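Local coordinates for protein metallophosphoesterase (Clostridium thermocellum, PDB 4J6O) that hydrolyses phosphate esters as a manganese-binding calcineurin-like phosphatase, the domain of bacterial Pnkp that removes 2',3' phosphates in RNA repair, at residues A[17-22]-A[222-227]; A[64-69]-A[95-100]; A[71-76]-A[116-121]; A[79-84]-A[131-136]; A[88-93]-A[142-147]. All blocks are in the same frame, centred on the assembly; numbering follows the deposited sequence. Where two conformers were deposited one is given.

Interaction 1. Residues A[17-22]-A[222-227]; sequences IGDIHG and NIDTGC. With MN (manganese (II) ion), chain J.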
# COMPACT_ATOMS: atom_id res chain seq x y z
N ILE A 17 4.79 -3.93 -3.54
CA ILE A 17 3.48 -4.58 -3.84
C ILE A 17 2.38 -3.51 -3.71
O ILE A 17 2.35 -2.74 -2.73
CB ILE A 17 3.22 -5.74 -2.87
CG1 ILE A 17 4.23 -6.88 -3.17
CG2 ILE A 17 1.82 -6.33 -3.08
CD1 ILE A 17 4.16 -8.06 -2.27
N GLY A 18 1.46 -3.49 -4.68
CA GLY A 18 0.38 -2.51 -4.71
C GLY A 18 -0.79 -2.89 -3.81
O GLY A 18 -0.71 -3.75 -2.94
N ASP A 19 -1.91 -2.17 -4.00
CA ASP A 19 -3.03 -2.30 -3.06
C ASP A 19 -3.56 -3.72 -2.97
O ASP A 19 -3.98 -4.32 -3.97
CB ASP A 19 -4.18 -1.43 -3.55
CG ASP A 19 -3.81 -0.00 -3.79
OD1 ASP A 19 -2.76 0.35 -4.41
OD2 ASP A 19 -4.68 0.85 -3.41
N ILE A 20 -3.64 -4.19 -1.73
CA ILE A 20 -4.09 -5.52 -1.45
C ILE A 20 -5.58 -5.62 -1.13
O ILE A 20 -6.22 -6.56 -1.60
CB ILE A 20 -3.23 -6.11 -0.33
CG1 ILE A 20 -1.75 -6.20 -0.80
CG2 ILE A 20 -3.77 -7.47 0.11
CD1 ILE A 20 -0.74 -6.31 0.38
N HIS A 21 -6.09 -4.61 -0.37
CA HIS A 21 -7.53 -4.54 -0.10
C HIS A 21 -8.09 -5.95 0.24
O HIS A 21 -9.07 -6.42 -0.35
CB HIS A 21 -8.27 -3.94 -1.30
CG HIS A 21 -8.08 -2.47 -1.44
ND1 HIS A 21 -8.39 -1.60 -0.41
CD2 HIS A 21 -7.65 -1.71 -2.47
CE1 HIS A 21 -8.09 -0.37 -0.78
NE2 HIS A 21 -7.67 -0.40 -2.03
N GLY A 22 -7.46 -6.59 1.21
CA GLY A 22 -8.02 -7.81 1.79
C GLY A 22 -7.83 -9.06 0.96
O GLY A 22 -8.38 -10.09 1.29
N ASN A 222 2.89 3.43 -11.52
CA ASN A 222 1.77 3.14 -10.65
C ASN A 222 1.51 1.64 -10.81
O ASN A 222 1.22 1.17 -11.93
CB ASN A 222 0.56 3.94 -11.14
CG ASN A 222 -0.72 3.66 -10.32
OD1 ASN A 222 -0.78 2.70 -9.56
ND2 ASN A 222 -1.76 4.49 -10.53
N ILE A 223 1.64 0.91 -9.72
CA ILE A 223 1.46 -0.55 -9.80
C ILE A 223 0.16 -1.07 -9.15
O ILE A 223 0.03 -2.27 -8.86
CB ILE A 223 2.67 -1.29 -9.19
CG1 ILE A 223 2.82 -1.01 -7.70
CG2 ILE A 223 3.97 -0.96 -9.97
CD1 ILE A 223 3.87 -1.98 -7.03
N ASP A 224 -0.81 -0.18 -8.91
CA ASP A 224 -2.12 -0.67 -8.47
C ASP A 224 -2.95 -1.16 -9.64
O ASP A 224 -3.60 -0.33 -10.31
CB ASP A 224 -2.88 0.45 -7.74
CG ASP A 224 -4.24 -0.02 -7.22
OD1 ASP A 224 -4.53 -1.21 -7.38
OD2 ASP A 224 -4.99 0.82 -6.62
N THR A 225 -2.93 -2.47 -9.87
CA THR A 225 -3.61 -3.09 -11.01
C THR A 225 -4.94 -3.67 -10.56
O THR A 225 -5.48 -4.54 -11.22
CB THR A 225 -2.69 -4.13 -11.65
OG1 THR A 225 -2.02 -4.90 -10.63
CG2 THR A 225 -1.63 -3.37 -12.46
N GLY A 226 -5.48 -3.13 -9.47
CA GLY A 226 -6.85 -3.38 -9.06
C GLY A 226 -7.21 -4.82 -8.77
O GLY A 226 -8.26 -5.33 -9.17
N CYS A 227 -6.36 -5.46 -7.95
CA CYS A 227 -6.60 -6.87 -7.60
C CYS A 227 -8.01 -7.10 -7.08
O CYS A 227 -8.72 -8.00 -7.54
CB CYS A 227 -5.57 -7.25 -6.54
SG CYS A 227 -5.68 -9.01 -6.15
MN MN J . -6.71 1.45 -2.97
O HOH W 1 -3.80 -3.89 -6.68
O HOH W 2 -7.20 0.64 -5.08

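Interaction 2. Residues A[64-69]-A[95-100]; sequences GDLVDR and NHDVKL. With MN (manganese (II) ion), chain J; CIT (citric acid), chain K.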
# COMPACT_ATOMS: atom_id res chain seq x y z
N GLY A 64 0.55 0.05 0.84
CA GLY A 64 -0.59 0.33 1.69
C GLY A 64 -1.92 -0.02 1.05
O GLY A 64 -1.98 -0.74 0.03
N ASP A 65 -3.00 0.49 1.62
CA ASP A 65 -4.39 0.09 1.27
C ASP A 65 -4.51 -1.43 1.44
O ASP A 65 -4.88 -2.18 0.53
CB ASP A 65 -4.79 0.55 -0.12
CG ASP A 65 -5.55 1.90 -0.09
OD1 ASP A 65 -5.54 2.52 0.99
OD2 ASP A 65 -6.12 2.34 -1.10
N LEU A 66 -4.13 -1.87 2.64
CA LEU A 66 -4.23 -3.30 3.07
C LEU A 66 -5.67 -3.70 3.37
O LEU A 66 -6.04 -4.87 3.19
CB LEU A 66 -3.39 -3.49 4.36
CG LEU A 66 -1.97 -3.01 4.31
CD1 LEU A 66 -1.36 -3.33 5.71
CD2 LEU A 66 -1.17 -3.70 3.20
N VAL A 67 -6.48 -2.71 3.80
CA VAL A 67 -7.81 -3.00 4.29
C VAL A 67 -8.89 -2.56 3.33
O VAL A 67 -8.60 -1.94 2.32
CB VAL A 67 -8.00 -2.32 5.68
CG1 VAL A 67 -6.88 -2.75 6.67
CG2 VAL A 67 -7.96 -0.80 5.54
N ASP A 68 -10.13 -2.97 3.63
CA ASP A 68 -11.35 -2.65 2.87
C ASP A 68 -11.57 -3.53 1.66
O ASP A 68 -10.61 -4.01 1.05
CB ASP A 68 -11.38 -1.17 2.46
CG ASP A 68 -11.57 -0.23 3.67
OD1 ASP A 68 -11.63 -0.71 4.82
OD2 ASP A 68 -11.59 0.99 3.44
N ARG A 69 -12.85 -3.82 1.38
CA ARG A 69 -13.35 -4.42 0.14
C ARG A 69 -13.23 -5.92 0.07
O ARG A 69 -14.21 -6.62 -0.17
CB ARG A 69 -12.73 -3.85 -1.13
CG ARG A 69 -13.06 -2.37 -1.35
CD ARG A 69 -12.51 -1.89 -2.68
NE ARG A 69 -12.89 -0.50 -2.97
CZ ARG A 69 -12.04 0.52 -2.98
NH1 ARG A 69 -10.75 0.34 -2.67
NH2 ARG A 69 -12.47 1.75 -3.28
N ASN A 95 -4.81 5.63 1.99
CA ASN A 95 -5.91 6.39 2.51
C ASN A 95 -6.89 5.51 3.31
O ASN A 95 -7.47 5.95 4.34
CB ASN A 95 -6.61 7.17 1.36
CG ASN A 95 -6.95 6.29 0.09
OD1 ASN A 95 -6.18 5.41 -0.42
ND2 ASN A 95 -8.13 6.59 -0.46
N HIS A 96 -7.12 4.29 2.83
CA HIS A 96 -8.06 3.43 3.51
C HIS A 96 -7.53 3.03 4.87
O HIS A 96 -8.33 2.86 5.81
CB HIS A 96 -8.35 2.16 2.65
CG HIS A 96 -9.17 2.45 1.43
ND1 HIS A 96 -10.49 2.08 1.32
CD2 HIS A 96 -8.85 3.08 0.27
CE1 HIS A 96 -10.96 2.48 0.16
NE2 HIS A 96 -9.99 3.10 -0.50
N ASP A 97 -6.23 2.81 4.96
CA ASP A 97 -5.64 2.39 6.24
C ASP A 97 -5.80 3.48 7.31
O ASP A 97 -6.20 3.20 8.46
CB ASP A 97 -4.14 2.08 6.06
CG ASP A 97 -3.88 1.06 4.90
OD1 ASP A 97 -4.62 0.08 4.76
OD2 ASP A 97 -2.92 1.31 4.17
N VAL A 98 -5.45 4.69 6.93
CA VAL A 98 -5.51 5.86 7.85
C VAL A 98 -6.94 6.16 8.23
O VAL A 98 -7.24 6.53 9.38
CB VAL A 98 -4.81 7.09 7.20
CG1 VAL A 98 -5.10 8.40 7.96
CG2 VAL A 98 -3.32 6.82 7.16
N LYS A 99 -7.86 6.02 7.27
CA LYS A 99 -9.26 6.24 7.62
C LYS A 99 -9.72 5.17 8.61
O LYS A 99 -10.50 5.45 9.53
CB LYS A 99 -10.13 6.21 6.38
CG LYS A 99 -11.63 6.18 6.67
CD LYS A 99 -12.42 6.61 5.44
CE LYS A 99 -13.90 6.44 5.65
NZ LYS A 99 -14.63 6.46 4.36
N LEU A 100 -9.25 3.93 8.44
CA LEU A 100 -9.62 2.89 9.38
C LEU A 100 -9.10 3.22 10.75
O LEU A 100 -9.81 3.01 11.75
CB LEU A 100 -9.06 1.52 8.97
CG LEU A 100 -9.20 0.40 10.02
CD1 LEU A 100 -10.65 0.01 10.33
CD2 LEU A 100 -8.38 -0.84 9.57
MN MN J . -6.71 1.45 -2.97
C1 CIT K . -6.38 4.65 -4.02
O1 CIT K . -6.06 3.40 -3.99
O2 CIT K . -5.54 5.43 -3.48
C2 CIT K . -7.67 5.15 -4.64
C3 CIT K . -8.89 4.60 -3.90
O7 CIT K . -8.64 4.94 -2.50
C4 CIT K . -9.92 5.52 -4.58
C5 CIT K . -11.00 4.99 -3.66
O3 CIT K . -11.31 4.18 -2.76
O4 CIT K . -12.05 5.63 -3.93
C6 CIT K . -8.97 3.07 -4.04
O5 CIT K . -8.69 2.40 -3.02
O6 CIT K . -9.25 2.65 -5.22
O HOH W 3 -11.32 2.98 5.23
O HOH W 4 -13.33 3.96 3.06
O HOH W 2 -7.20 0.64 -5.08

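Interaction 3. Residues A[71-76]-A[116-121]; sequences PKITEV and DRTLEQ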
# COMPACT_ATOMS: atom_id res chain seq x y z
N PRO A 71 -11.98 -10.10 0.90
CA PRO A 71 -12.57 -11.15 1.73
C PRO A 71 -11.76 -11.58 2.94
O PRO A 71 -12.33 -12.25 3.80
CB PRO A 71 -12.64 -12.33 0.75
CG PRO A 71 -11.45 -12.10 -0.10
CD PRO A 71 -11.42 -10.64 -0.36
N LYS A 72 -10.48 -11.18 3.02
CA LYS A 72 -9.57 -11.72 4.03
C LYS A 72 -8.70 -10.61 4.61
O LYS A 72 -7.49 -10.71 4.73
CB LYS A 72 -8.73 -12.88 3.44
CG LYS A 72 -9.55 -14.14 3.31
CD LYS A 72 -8.66 -15.28 2.84
CE LYS A 72 -9.48 -16.56 2.59
NZ LYS A 72 -8.50 -17.72 2.44
N ILE A 73 -9.34 -9.49 4.94
CA ILE A 73 -8.64 -8.34 5.48
C ILE A 73 -7.82 -8.63 6.78
O ILE A 73 -6.70 -8.14 6.92
CB ILE A 73 -9.67 -7.24 5.73
CG1 ILE A 73 -10.32 -6.88 4.39
CG2 ILE A 73 -9.00 -6.05 6.39
CD1 ILE A 73 -11.67 -6.05 4.49
N THR A 74 -8.35 -9.38 7.75
CA THR A 74 -7.57 -9.58 8.97
C THR A 74 -6.35 -10.49 8.75
O THR A 74 -5.34 -10.29 9.36
CB THR A 74 -8.38 -10.12 10.18
OG1 THR A 74 -8.89 -11.42 9.88
CG2 THR A 74 -9.54 -9.19 10.51
N GLU A 75 -6.46 -11.42 7.80
CA GLU A 75 -5.33 -12.27 7.46
C GLU A 75 -4.25 -11.44 6.78
O GLU A 75 -3.06 -11.61 7.09
CB GLU A 75 -5.73 -13.45 6.58
CG GLU A 75 -6.61 -14.48 7.29
CD GLU A 75 -6.14 -14.82 8.70
OE1 GLU A 75 -4.99 -15.29 8.86
OE2 GLU A 75 -6.93 -14.60 9.66
N VAL A 76 -4.66 -10.55 5.86
CA VAL A 76 -3.69 -9.63 5.28
C VAL A 76 -2.98 -8.83 6.38
O VAL A 76 -1.77 -8.66 6.38
CB VAL A 76 -4.35 -8.63 4.29
CG1 VAL A 76 -3.37 -7.56 3.85
CG2 VAL A 76 -4.87 -9.39 3.04
N ASP A 116 -17.02 -1.21 5.44
CA ASP A 116 -17.96 -2.10 6.10
C ASP A 116 -17.35 -3.50 6.18
O ASP A 116 -17.48 -4.18 7.19
CB ASP A 116 -19.31 -2.16 5.38
CG ASP A 116 -19.21 -2.81 4.00
OD1 ASP A 116 -18.35 -2.38 3.20
OD2 ASP A 116 -20.00 -3.74 3.71
N ARG A 117 -16.67 -3.94 5.11
CA ARG A 117 -16.13 -5.28 5.15
C ARG A 117 -15.03 -5.38 6.19
O ARG A 117 -14.93 -6.36 6.88
CB ARG A 117 -15.53 -5.74 3.80
CG ARG A 117 -16.41 -5.54 2.59
CD ARG A 117 -17.70 -6.30 2.76
NE ARG A 117 -18.73 -5.89 1.80
CZ ARG A 117 -18.81 -6.31 0.55
NH1 ARG A 117 -17.92 -7.16 0.05
NH2 ARG A 117 -19.80 -5.88 -0.22
N THR A 118 -14.20 -4.34 6.31
CA THR A 118 -13.08 -4.38 7.27
C THR A 118 -13.68 -4.51 8.67
O THR A 118 -13.21 -5.29 9.51
CB THR A 118 -12.23 -3.10 7.22
OG1 THR A 118 -11.62 -2.99 5.92
CG2 THR A 118 -11.11 -3.10 8.31
N LEU A 119 -14.72 -3.73 8.92
CA LEU A 119 -15.24 -3.66 10.27
C LEU A 119 -15.89 -4.97 10.69
O LEU A 119 -15.73 -5.44 11.82
CB LEU A 119 -16.23 -2.51 10.39
CG LEU A 119 -15.56 -1.14 10.26
CD1 LEU A 119 -16.64 -0.03 10.22
CD2 LEU A 119 -14.54 -0.91 11.38
N GLU A 120 -16.60 -5.58 9.75
CA GLU A 120 -17.27 -6.83 10.05
C GLU A 120 -16.29 -7.99 10.18
O GLU A 120 -16.50 -8.92 10.96
CB GLU A 120 -18.35 -7.13 9.03
CG GLU A 120 -17.87 -7.55 7.69
CD GLU A 120 -18.99 -7.60 6.67
OE1 GLU A 120 -20.05 -6.96 6.91
OE2 GLU A 120 -18.83 -8.27 5.63
N GLN A 121 -15.17 -7.90 9.47
CA GLN A 121 -14.11 -8.88 9.63
C GLN A 121 -13.30 -8.66 10.91
O GLN A 121 -12.89 -9.61 11.58
CB GLN A 121 -13.24 -8.92 8.37
CG GLN A 121 -14.05 -9.45 7.15
CD GLN A 121 -13.23 -9.39 5.86
OE1 GLN A 121 -12.03 -9.56 5.90
NE2 GLN A 121 -13.90 -9.08 4.73
O HOH W 5 -10.70 -11.25 7.59

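Interaction 4. Residues A[79-84]-A[131-136]; sequences LVMGMV and EEVKAF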
# COMPACT_ATOMS: atom_id res chain seq x y z
N LEU A 79 -0.50 -10.95 8.38
CA LEU A 79 0.67 -11.29 7.58
C LEU A 79 1.57 -10.07 7.47
O LEU A 79 2.76 -10.16 7.74
CB LEU A 79 0.26 -11.83 6.20
CG LEU A 79 1.43 -12.13 5.28
CD1 LEU A 79 2.12 -13.39 5.82
CD2 LEU A 79 0.96 -12.37 3.82
N VAL A 80 1.02 -8.92 7.06
CA VAL A 80 1.85 -7.74 6.85
C VAL A 80 2.50 -7.21 8.15
O VAL A 80 3.69 -6.87 8.18
CB VAL A 80 1.03 -6.61 6.18
CG1 VAL A 80 1.86 -5.36 6.07
CG2 VAL A 80 0.59 -7.10 4.83
N MET A 81 1.71 -7.20 9.22
CA MET A 81 2.26 -6.78 10.51
C MET A 81 3.43 -7.65 11.01
O MET A 81 4.44 -7.13 11.51
CB MET A 81 1.15 -6.74 11.54
CG MET A 81 0.24 -5.60 11.24
SD MET A 81 -0.88 -5.37 12.59
CE MET A 81 -2.01 -6.55 12.10
N GLY A 82 3.30 -8.96 10.83
CA GLY A 82 4.40 -9.87 11.12
C GLY A 82 5.65 -9.64 10.28
O GLY A 82 6.77 -9.85 10.73
N MET A 83 5.46 -9.26 9.02
CA MET A 83 6.56 -9.02 8.12
C MET A 83 7.30 -7.78 8.51
O MET A 83 8.52 -7.73 8.43
CB MET A 83 6.05 -8.94 6.67
CG MET A 83 5.57 -10.31 6.20
SD MET A 83 4.92 -10.28 4.51
CE MET A 83 6.37 -10.01 3.62
N VAL A 84 6.55 -6.76 8.90
CA VAL A 84 7.18 -5.51 9.28
C VAL A 84 7.93 -5.80 10.57
O VAL A 84 9.05 -5.36 10.76
CB VAL A 84 6.14 -4.40 9.46
CG1 VAL A 84 6.76 -3.16 10.08
CG2 VAL A 84 5.53 -4.02 8.09
N GLU A 131 -6.00 -3.53 19.00
CA GLU A 131 -5.05 -2.52 19.45
C GLU A 131 -3.71 -2.63 18.72
O GLU A 131 -3.04 -1.63 18.46
CB GLU A 131 -4.85 -2.60 20.98
N GLU A 132 -3.31 -3.85 18.40
CA GLU A 132 -2.10 -4.05 17.61
C GLU A 132 -2.21 -3.38 16.22
O GLU A 132 -1.23 -2.85 15.69
CB GLU A 132 -1.81 -5.54 17.47
CG GLU A 132 -0.36 -5.86 17.54
CD GLU A 132 -0.05 -7.25 17.05
OE1 GLU A 132 -1.00 -8.06 16.93
OE2 GLU A 132 1.14 -7.52 16.77
N VAL A 133 -3.41 -3.41 15.66
CA VAL A 133 -3.65 -2.86 14.31
C VAL A 133 -3.54 -1.34 14.39
O VAL A 133 -2.94 -0.70 13.55
CB VAL A 133 -5.04 -3.31 13.76
CG1 VAL A 133 -5.45 -2.49 12.55
CG2 VAL A 133 -5.03 -4.83 13.42
N LYS A 134 -4.11 -0.77 15.44
CA LYS A 134 -4.07 0.68 15.67
C LYS A 134 -2.65 1.16 15.82
O LYS A 134 -2.25 2.16 15.22
CB LYS A 134 -4.89 1.05 16.91
CG LYS A 134 -6.39 0.78 16.70
CD LYS A 134 -7.22 1.05 17.99
CE LYS A 134 -7.38 2.53 18.32
NZ LYS A 134 -8.03 2.70 19.67
N ALA A 135 -1.87 0.43 16.61
CA ALA A 135 -0.48 0.80 16.84
C ALA A 135 0.31 0.68 15.54
O ALA A 135 1.14 1.52 15.23
CB ALA A 135 0.12 -0.08 17.91
N PHE A 136 0.02 -0.37 14.78
CA PHE A 136 0.69 -0.57 13.52
C PHE A 136 0.41 0.56 12.53
O PHE A 136 1.32 1.06 11.89
CB PHE A 136 0.26 -1.88 12.89
CG PHE A 136 0.78 -2.07 11.51
CD1 PHE A 136 2.12 -2.32 11.32
CD2 PHE A 136 -0.08 -2.09 10.41
CE1 PHE A 136 2.62 -2.55 10.06
CE2 PHE A 136 0.42 -2.31 9.15
CZ PHE A 136 1.76 -2.52 8.97

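Interaction 5. Residues A[88-93]-A[142-147]; sequences IALCVP and SHYVLD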
# COMPACT_ATOMS: atom_id res chain seq x y z
N ILE A 88 11.30 -8.04 7.40
CA ILE A 88 11.43 -8.42 6.01
C ILE A 88 10.58 -7.48 5.15
O ILE A 88 10.71 -7.46 3.94
CB ILE A 88 11.05 -9.88 5.76
CG1 ILE A 88 11.53 -10.36 4.40
CG2 ILE A 88 9.53 -10.15 6.02
CD1 ILE A 88 11.54 -11.90 4.29
N ALA A 89 9.79 -6.66 5.81
CA ALA A 89 9.00 -5.66 5.06
C ALA A 89 8.96 -4.26 5.69
O ALA A 89 9.18 -4.07 6.89
CB ALA A 89 7.56 -6.17 4.88
N LEU A 90 8.67 -3.29 4.82
CA LEU A 90 8.20 -2.00 5.29
C LEU A 90 6.83 -1.72 4.63
O LEU A 90 6.47 -2.33 3.65
CB LEU A 90 9.14 -0.86 4.90
CG LEU A 90 10.61 -0.89 5.39
CD1 LEU A 90 11.40 0.22 4.73
CD2 LEU A 90 10.66 -0.78 6.88
N CYS A 91 6.09 -0.81 5.24
CA CYS A 91 4.76 -0.48 4.73
C CYS A 91 4.56 1.03 4.83
O CYS A 91 4.97 1.68 5.84
CB CYS A 91 3.70 -1.19 5.58
SG CYS A 91 1.98 -1.10 4.93
N VAL A 92 3.98 1.60 3.79
CA VAL A 92 3.58 3.01 3.83
C VAL A 92 2.06 2.97 3.81
O VAL A 92 1.42 1.99 3.41
CB VAL A 92 4.17 3.85 2.65
CG1 VAL A 92 5.69 3.85 2.77
CG2 VAL A 92 3.76 3.28 1.29
N PRO A 93 1.46 4.01 4.33
CA PRO A 93 0.03 3.97 4.50
C PRO A 93 -0.76 4.39 3.27
O PRO A 93 -0.39 5.29 2.56
CB PRO A 93 -0.18 4.99 5.64
CG PRO A 93 0.84 6.05 5.35
CD PRO A 93 2.08 5.20 4.93
N SER A 142 4.86 8.30 6.07
CA SER A 142 4.19 8.71 4.81
C SER A 142 4.81 8.14 3.52
O SER A 142 4.10 7.71 2.61
CB SER A 142 4.11 10.24 4.74
OG SER A 142 5.39 10.80 4.50
N HIS A 143 6.14 8.13 3.48
CA HIS A 143 6.84 7.57 2.32
C HIS A 143 8.24 7.26 2.76
O HIS A 143 8.66 7.65 3.82
CB HIS A 143 6.87 8.57 1.16
CG HIS A 143 7.68 9.82 1.44
ND1 HIS A 143 7.27 10.80 2.34
CD2 HIS A 143 8.85 10.26 0.91
CE1 HIS A 143 8.15 11.79 2.32
NE2 HIS A 143 9.12 11.49 1.48
N TYR A 144 8.96 6.52 1.92
CA TYR A 144 10.36 6.26 2.23
C TYR A 144 11.21 6.66 1.05
O TYR A 144 10.81 6.45 -0.09
CB TYR A 144 10.60 4.79 2.53
CG TYR A 144 10.08 4.31 3.84
CD1 TYR A 144 10.64 4.74 5.03
CD2 TYR A 144 9.03 3.42 3.90
CE1 TYR A 144 10.19 4.27 6.25
CE2 TYR A 144 8.57 2.93 5.12
CZ TYR A 144 9.17 3.36 6.30
OH TYR A 144 8.74 2.93 7.54
N VAL A 145 12.33 7.32 1.34
CA VAL A 145 13.38 7.51 0.34
C VAL A 145 14.43 6.45 0.61
O VAL A 145 15.05 6.43 1.70
CB VAL A 145 13.99 8.95 0.43
CG1 VAL A 145 14.96 9.18 -0.70
CG2 VAL A 145 12.84 10.02 0.38
N LEU A 146 14.67 5.60 -0.38
CA LEU A 146 15.53 4.45 -0.16
C LEU A 146 16.72 4.45 -1.12
O LEU A 146 16.74 5.22 -2.09
CB LEU A 146 14.71 3.19 -0.46
CG LEU A 146 13.50 3.03 0.44
CD1 LEU A 146 12.26 2.72 -0.41
CD2 LEU A 146 13.74 1.81 1.26
N ASP A 147 17.71 3.60 -0.81
CA ASP A 147 18.79 3.26 -1.73
C ASP A 147 19.47 4.49 -2.31
O ASP A 147 19.40 4.76 -3.52
CB ASP A 147 18.27 2.37 -2.87
CG ASP A 147 19.41 1.81 -3.70
OD1 ASP A 147 20.53 1.67 -3.13
OD2 ASP A 147 19.19 1.56 -4.90
O HOH W 6 6.18 2.89 7.93
O HOH W 7 1.95 6.39 1.49

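Interaction 1. Residues A[17-22]-A[222-227]
This is one wall of the manganese site of a calcineurin-like phosphoesterase, where the D-x-H motif, Asp-19 to His-21, in the loop after strand 14-17 meets the loop after strand 220-222. Asp-19 and Asp-224 face each other here with their carboxylate planes stacked 16° apart, OD1 of Asp-19 lying 3.2 Å from OD2 of Asp-224. Both oxygens are acceptors and share no hydrogen bond; the manganese on Asp-19 OD2 and water 2 on Asp-224 OD2 lie beside the pair. His-21 NE2 also binds the metal, and Asp-65 supplies a third protein ligand. Asp-224 stays in the second shell: its OD2 takes a 2.7 Å hydrogen bond from metal-bound water 2. Its CG is anti to the backbone N (chi1 -178°), which directs the carboxylate at Asp-19, and Gly-226 N closes an Asx turn on OD1 from above the carboxylate plane. Next to the metal loop, Ile-223 CD1 packs 3.7 Å from Gly-18 N, and Gly-18 has its bare CA turned to the backbone of Ile-223 and Asp-224. Water 1 joins the two loops beside the carboxylates: it donates to Asp-19 O at 2.7 Å and to Asp-224 OD1 at 2.9 Å, and accepts a longer bond from Cys-227 N.

Interaction 2. Residues A[64-69]-A[95-100]
CG of His-96 is anti to the carbonyl carbon (chi1 -71°), and the ring turns one nitrogen to Asp-68 and the other to the citrate on the manganese; CG of Asp-97 takes the same position, which sets its carboxylate against the backbone N-H groups of the 64-69 loop. His-96 ND1 donates to Asp-68 OD2 at 2.6 Å, nearly straight at 164°. The acceptor lies in the ring plane, although the carboxylate itself stands 79° to the ring; Thr-118 holds its other oxygen. NE2 of His-96 gives a bond to citrate O3, and Arg-69 reaches citrate too, from NH1 to O5 and NH2 to O3. Asp-97 grips the loop: OD2 accepts from Asp-65 N at 2.7 Å, and OD1 takes Leu-66 N through its syn lone pair, with a weak third bond from Val-67 N. Asp-65 OD2 binds manganese at 2.2 Å, and its OD1 accepts from His-96 N. The chemistry thus couples metal ligand, helix start and anion pocket, and citrate probably marks where a substrate phosphate would sit.

Interaction 3. Residues A[71-76]-A[116-121]
Gln-121 and Ile-73 carry this contact, with Thr-74 and Thr-118 beside them. The Gln-121 chain, extended beyond CG (chi2 175°), reaches across to the start of helix 73-86. There OE1 accepts from Ile-73 N at 2.9 Å, in the carbonyl plane, and takes a second bond from water 5 at 2.7 Å. That water in turn accepts from Thr-74 N, so one amide oxygen serves two first-turn N-H groups, one directly and one by relay. NE2 of the same amide is tied to Gly-70 O, which fixes which way round the amide sits. Ile-73 crosses Gln-121 at about a right angle and sends CD1 onto helix 115-122, 3.4 Å from Thr-118 OG1 and 3.9 Å from Arg-117 CB. Thr-118 OG1 has its polar partner in Asp-68. Thr-74 adds CG2, 3.5 Å from Gln-121 O. Lys-72 holds the N-cap position of helix 73-86, and the amide from helix 115-122 meets the N-H groups just beyond it, joining one helix to the start of another in the helical layer of the calcineurin-like fold.

Interaction 4. Residues A[79-84]-A[131-136]
The aromatic contacts come first: Met-81 lies across one face of the Phe-136 ring, its CG 3.6 Å from the ring centroid and 13° off the normal, a CH-pi contact over the centre. SD of Met-81 stands farther out, 4.4 Å from that centroid and oblique to the ring, a Met-aromatic contact off to one side. Phe-136 CG is anti to the backbone N, which extends the ring from helix 127-138 toward helix 73-86. Val-84 CG2 meets the ring edge at Phe-136 CE1, 3.8 Å off, while Val-80 CG1 approaches CZ obliquely at 4.1 Å. One aliphatic contact completes the join: the Met-81 chain bends at chi3 (-83°) and brings CE to 3.7 Å from Val-133 CG2. The axes of the two segments come within 11.3 Å and cross at 57°; Met-81 and Phe-136 occupy most of the contact. Leu-66 and Cys-91 also touch Phe-136. With no polar bond between the two segments, the contact is apolar, its attraction coming from dispersion and the polarisable methionine sulfur beside the ring.

Interaction 5. Residues A[88-93]-A[142-147]
The Tyr-144 ring takes Leu-90 on one face: CD1 sits 3.9 Å above the plane, offset toward the rim, in a CH-pi contact 4.0 Å from the centroid. Val-92 CG1 comes in obliquely, 3.6 Å from Tyr-144 CD2, its side chain sliding past the tyrosine in the opposite direction. This is the inside of the two-sheet sandwich of the calcineurin-like fold, with strand 89-91 at the edge of one sheet and strand 143-146 in the other. The strands pass with their axes 8.9 Å apart and at 133°, too far for backbone pairing, so side chains fill the gap. Tyr-144 CG lies beside the backbone N and anti to the carbonyl carbon (chi1 -73°), which brings the ring across to Leu-90 and Val-92. Leu-146 carries the same layer onward, touching Leu-90 lightly through CD2 and also resting on Leu-61 of the first sheet. Val-153, from the neighbouring strand, packs on Tyr-144 too. Towards Val-92 and Pro-93 the two segments draw closer, Val-92 and His-143 having the nearest CA atoms, and Val-92 CB and Pro-93 CD pack near Ser-142 O. The polar groups are joined through water. Water 7 donates to both Pro-93 O and Ser-142 O, at 2.8 Å each. At the far end of the ring, water 6 donates to Cys-91 O at 2.7 Å and is hydrogen-bonded to Tyr-144 OH at 2.6 Å.

Interactions 1, 2 and 5 are buried, while 3 and 4 lie partly buried on the helical flank. Interactions 1 and 2 share the manganese and water 2, and His-21 joins them through hydrogen bonds to Val-67 O and Asp-65 O; charge and metal bonds dominate there. Farther out, interactions 3 and 4 use successive parts of helix 73-86, one held by an amide at the helix start, the other by apolar side chains. Asp-68 with Thr-118 connects interaction 2 to interaction 3. Interaction 5 is apolar and water-bridged between the sheets; it meets interaction 4 where Met-83 O receives the backbone N-H groups of Ile-88 and Ala-89.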